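Local structure of Nadp(h)-dependent ketose reductase (Bemisia argentifolii, 1E3J) at residues 182-187 with 243-248. The protein probably interconverts ketoses such as fructose and their polyols, as a zinc-containing, NADP(H)-dependent reductase of the alcohol dehydrogenase family. Numbering follows the deposited sequence.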
ATOM      1  N   LEU A 182     -14.710  -7.821  22.146  1.00 33.67           N
ATOM      2  CA  LEU A 182     -15.802  -6.849  22.037  1.00 36.31           C
ATOM      3  C   LEU A 182     -15.340  -5.548  21.377  1.00 35.65           C
ATOM      4  O   LEU A 182     -16.061  -5.034  20.529  1.00 36.54           O
ATOM      5  CB  LEU A 182     -16.453  -6.558  23.408  1.00 35.34           C
ATOM      6  CG  LEU A 182     -17.089  -7.843  24.015  1.00 40.00           C
ATOM      7  CD1 LEU A 182     -17.631  -7.571  25.428  1.00 36.31           C
ATOM      8  CD2 LEU A 182     -18.198  -8.374  23.079  1.00 35.03           C
ATOM      9  N   VAL A 183     -14.171  -5.008  21.721  1.00 34.08           N
ATOM     10  CA  VAL A 183     -13.779  -3.762  21.024  1.00 34.59           C
ATOM     11  C   VAL A 183     -13.524  -4.060  19.527  1.00 34.21           C
ATOM     12  O   VAL A 183     -13.828  -3.224  18.677  1.00 32.92           O
ATOM     13  CB  VAL A 183     -12.560  -3.028  21.669  1.00 32.23           C
ATOM     14  CG1 VAL A 183     -12.945  -2.544  23.030  1.00 35.09           C
ATOM     15  CG2 VAL A 183     -11.358  -3.910  21.784  1.00 33.15           C
ATOM     16  N   SER A 184     -13.031  -5.259  19.208  1.00 33.42           N
ATOM     17  CA  SER A 184     -12.841  -5.624  17.798  1.00 34.29           C
ATOM     18  C   SER A 184     -14.190  -5.637  17.085  1.00 34.65           C
ATOM     19  O   SER A 184     -14.266  -5.279  15.910  1.00 34.31           O
ATOM     20  CB  SER A 184     -12.214  -7.003  17.659  1.00 35.04           C
ATOM     21  OG  SER A 184     -10.889  -6.978  18.138  1.00 35.41           O
ATOM     22  N   VAL A 185     -15.258  -6.044  17.778  1.00 34.53           N
ATOM     23  CA  VAL A 185     -16.572  -6.062  17.134  1.00 34.75           C
ATOM     24  C   VAL A 185     -16.984  -4.638  16.856  1.00 35.05           C
ATOM     25  O   VAL A 185     -17.418  -4.295  15.733  1.00 37.37           O
ATOM     26  CB  VAL A 185     -17.656  -6.755  18.014  1.00 37.48           C
ATOM     27  CG1 VAL A 185     -19.069  -6.420  17.487  1.00 36.93           C
ATOM     28  CG2 VAL A 185     -17.453  -8.278  17.994  1.00 32.57           C
ATOM     29  N   LEU A 186     -16.855  -3.807  17.878  1.00 33.34           N
ATOM     30  CA  LEU A 186     -17.191  -2.388  17.769  1.00 34.71           C
ATOM     31  C   LEU A 186     -16.378  -1.688  16.641  1.00 35.67           C
ATOM     32  O   LEU A 186     -16.960  -1.017  15.778  1.00 36.23           O
ATOM     33  CB  LEU A 186     -16.933  -1.692  19.118  1.00 34.76           C
ATOM     34  CG  LEU A 186     -17.893  -2.116  20.271  1.00 36.24           C
ATOM     35  CD1 LEU A 186     -17.392  -1.591  21.595  1.00 33.33           C
ATOM     36  CD2 LEU A 186     -19.283  -1.539  19.989  1.00 34.59           C
ATOM     37  N   ALA A 187     -15.054  -1.865  16.639  1.00 31.79           N
ATOM     38  CA  ALA A 187     -14.218  -1.234  15.624  1.00 33.62           C
ATOM     39  C   ALA A 187     -14.557  -1.769  14.223  1.00 30.70           C
ATOM     40  O   ALA A 187     -14.729  -1.010  13.294  1.00 31.03           O
ATOM     41  CB  ALA A 187     -12.706  -1.463  15.938  1.00 31.87           C
ATOM     42  N   VAL A 243     -11.109 -11.664   7.098  1.00 32.67           N
ATOM     43  CA  VAL A 243     -10.318 -11.210   8.216  1.00 31.18           C
ATOM     44  C   VAL A 243     -10.812 -11.894   9.475  1.00 33.65           C
ATOM     45  O   VAL A 243     -11.994 -11.810   9.845  1.00 36.28           O
ATOM     46  CB  VAL A 243     -10.407  -9.696   8.430  1.00 32.27           C
ATOM     47  CG1 VAL A 243      -9.691  -9.322   9.751  1.00 29.67           C
ATOM     48  CG2 VAL A 243      -9.791  -8.953   7.243  1.00 25.53           C
ATOM     49  N   THR A 244      -9.913 -12.614  10.120  1.00 34.50           N
ATOM     50  CA  THR A 244     -10.217 -13.258  11.360  1.00 34.27           C
ATOM     51  C   THR A 244      -9.353 -12.589  12.435  1.00 35.05           C
ATOM     52  O   THR A 244      -8.146 -12.397  12.255  1.00 36.66           O
ATOM     53  CB  THR A 244      -9.858 -14.763  11.294  1.00 38.66           C
ATOM     54  OG1 THR A 244     -10.657 -15.404  10.283  1.00 41.75           O
ATOM     55  CG2 THR A 244     -10.116 -15.431  12.644  1.00 34.11           C
ATOM     56  N   ILE A 245      -9.960 -12.266  13.562  1.00 33.91           N
ATOM     57  CA  ILE A 245      -9.255 -11.646  14.648  1.00 33.94           C
ATOM     58  C   ILE A 245      -9.287 -12.580  15.824  1.00 35.50           C
ATOM     59  O   ILE A 245     -10.313 -12.771  16.441  1.00 36.58           O
ATOM     60  CB  ILE A 245      -9.906 -10.293  15.028  1.00 32.97           C
ATOM     61  CG1 ILE A 245     -10.031  -9.424  13.777  1.00 30.98           C
ATOM     62  CG2 ILE A 245      -9.042  -9.551  16.083  1.00 30.82           C
ATOM     63  CD1 ILE A 245     -10.561  -8.052  14.047  1.00 29.10           C
ATOM     64  N   ASP A 246      -8.163 -13.206  16.114  1.00 39.32           N
ATOM     65  CA  ASP A 246      -8.103 -14.090  17.247  1.00 43.91           C
ATOM     66  C   ASP A 246      -7.809 -13.273  18.493  1.00 46.63           C
ATOM     67  O   ASP A 246      -6.775 -12.580  18.571  1.00 46.83           O
ATOM     68  CB  ASP A 246      -7.000 -15.131  17.135  1.00 47.38           C
ATOM     69  CG  ASP A 246      -6.801 -15.874  18.477  1.00 51.88           C
ATOM     70  OD1 ASP A 246      -7.830 -16.392  18.979  1.00 52.22           O
ATOM     71  OD2 ASP A 246      -5.661 -15.910  19.036  1.00 51.01           O
ATOM     72  N   CYS A 247      -8.701 -13.354  19.468  1.00 46.86           N
ATOM     73  CA  CYS A 247      -8.498 -12.619  20.700  1.00 50.60           C
ATOM     74  C   CYS A 247      -8.249 -13.564  21.853  1.00 52.67           C
ATOM     75  O   CYS A 247      -8.259 -13.150  23.009  1.00 54.30           O
ATOM     76  CB  CYS A 247      -9.719 -11.772  21.002  1.00 48.81           C
ATOM     77  SG  CYS A 247     -10.047 -10.599  19.693  1.00 51.79           S
ATOM     78  N   SER A 248      -7.984 -14.827  21.543  1.00 55.07           N
ATOM     79  CA  SER A 248      -7.784 -15.811  22.605  1.00 58.01           C
ATOM     80  C   SER A 248      -6.357 -16.315  22.831  1.00 58.07           C
ATOM     81  O   SER A 248      -6.041 -16.782  23.913  1.00 59.39           O
ATOM     82  CB  SER A 248      -8.684 -17.022  22.358  1.00 57.31           C
ATOM     83  OG  SER A 248      -8.077 -17.871  21.399  1.00 58.26           O
TER
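Ser184, on helix 179-190, reaches the end of strand 243-246 by way of Ile245 and Cys247. Its CB points at the strand and lies 4.1 Å from Ile245 CD1, the tip of the longer isoleucine branch. One bond further, Ser184 OG rests 3.8 Å from Ile245 CG2, placing the serine side chain against both isoleucine branches, CB nearest the longer one and OG nearest the methyl CG2. OG also lies 4.0 Å from Cys247 SG, a van der Waals approach. With chi1 at -68°, the hydroxyl lies beside its own backbone N, and it bonds back to the carbonyl oxygen of Ile180 one helical turn earlier. The buried polar atom is thus satisfied within its helix while it packs against carbon and sulfur. At the end of the strand, Asp246 OD1 receives two bonds from Ser248: the backbone N comes from above the carboxylate plane, closing an Asx turn, and Ser248 OG, 2.8 Å from OD1, takes the syn lone pair. Ile245 pairs through its backbone with Leu173 and Ile175 of the neighbouring strand. The contact packs the first helix of a Rossmann fold, whose N-terminal turn carries the end of a GxGxxG-type glycine pattern, on the fourth strand of its parallel sheet, as in dinucleotide-binding domains of zinc-containing alcohol dehydrogenases.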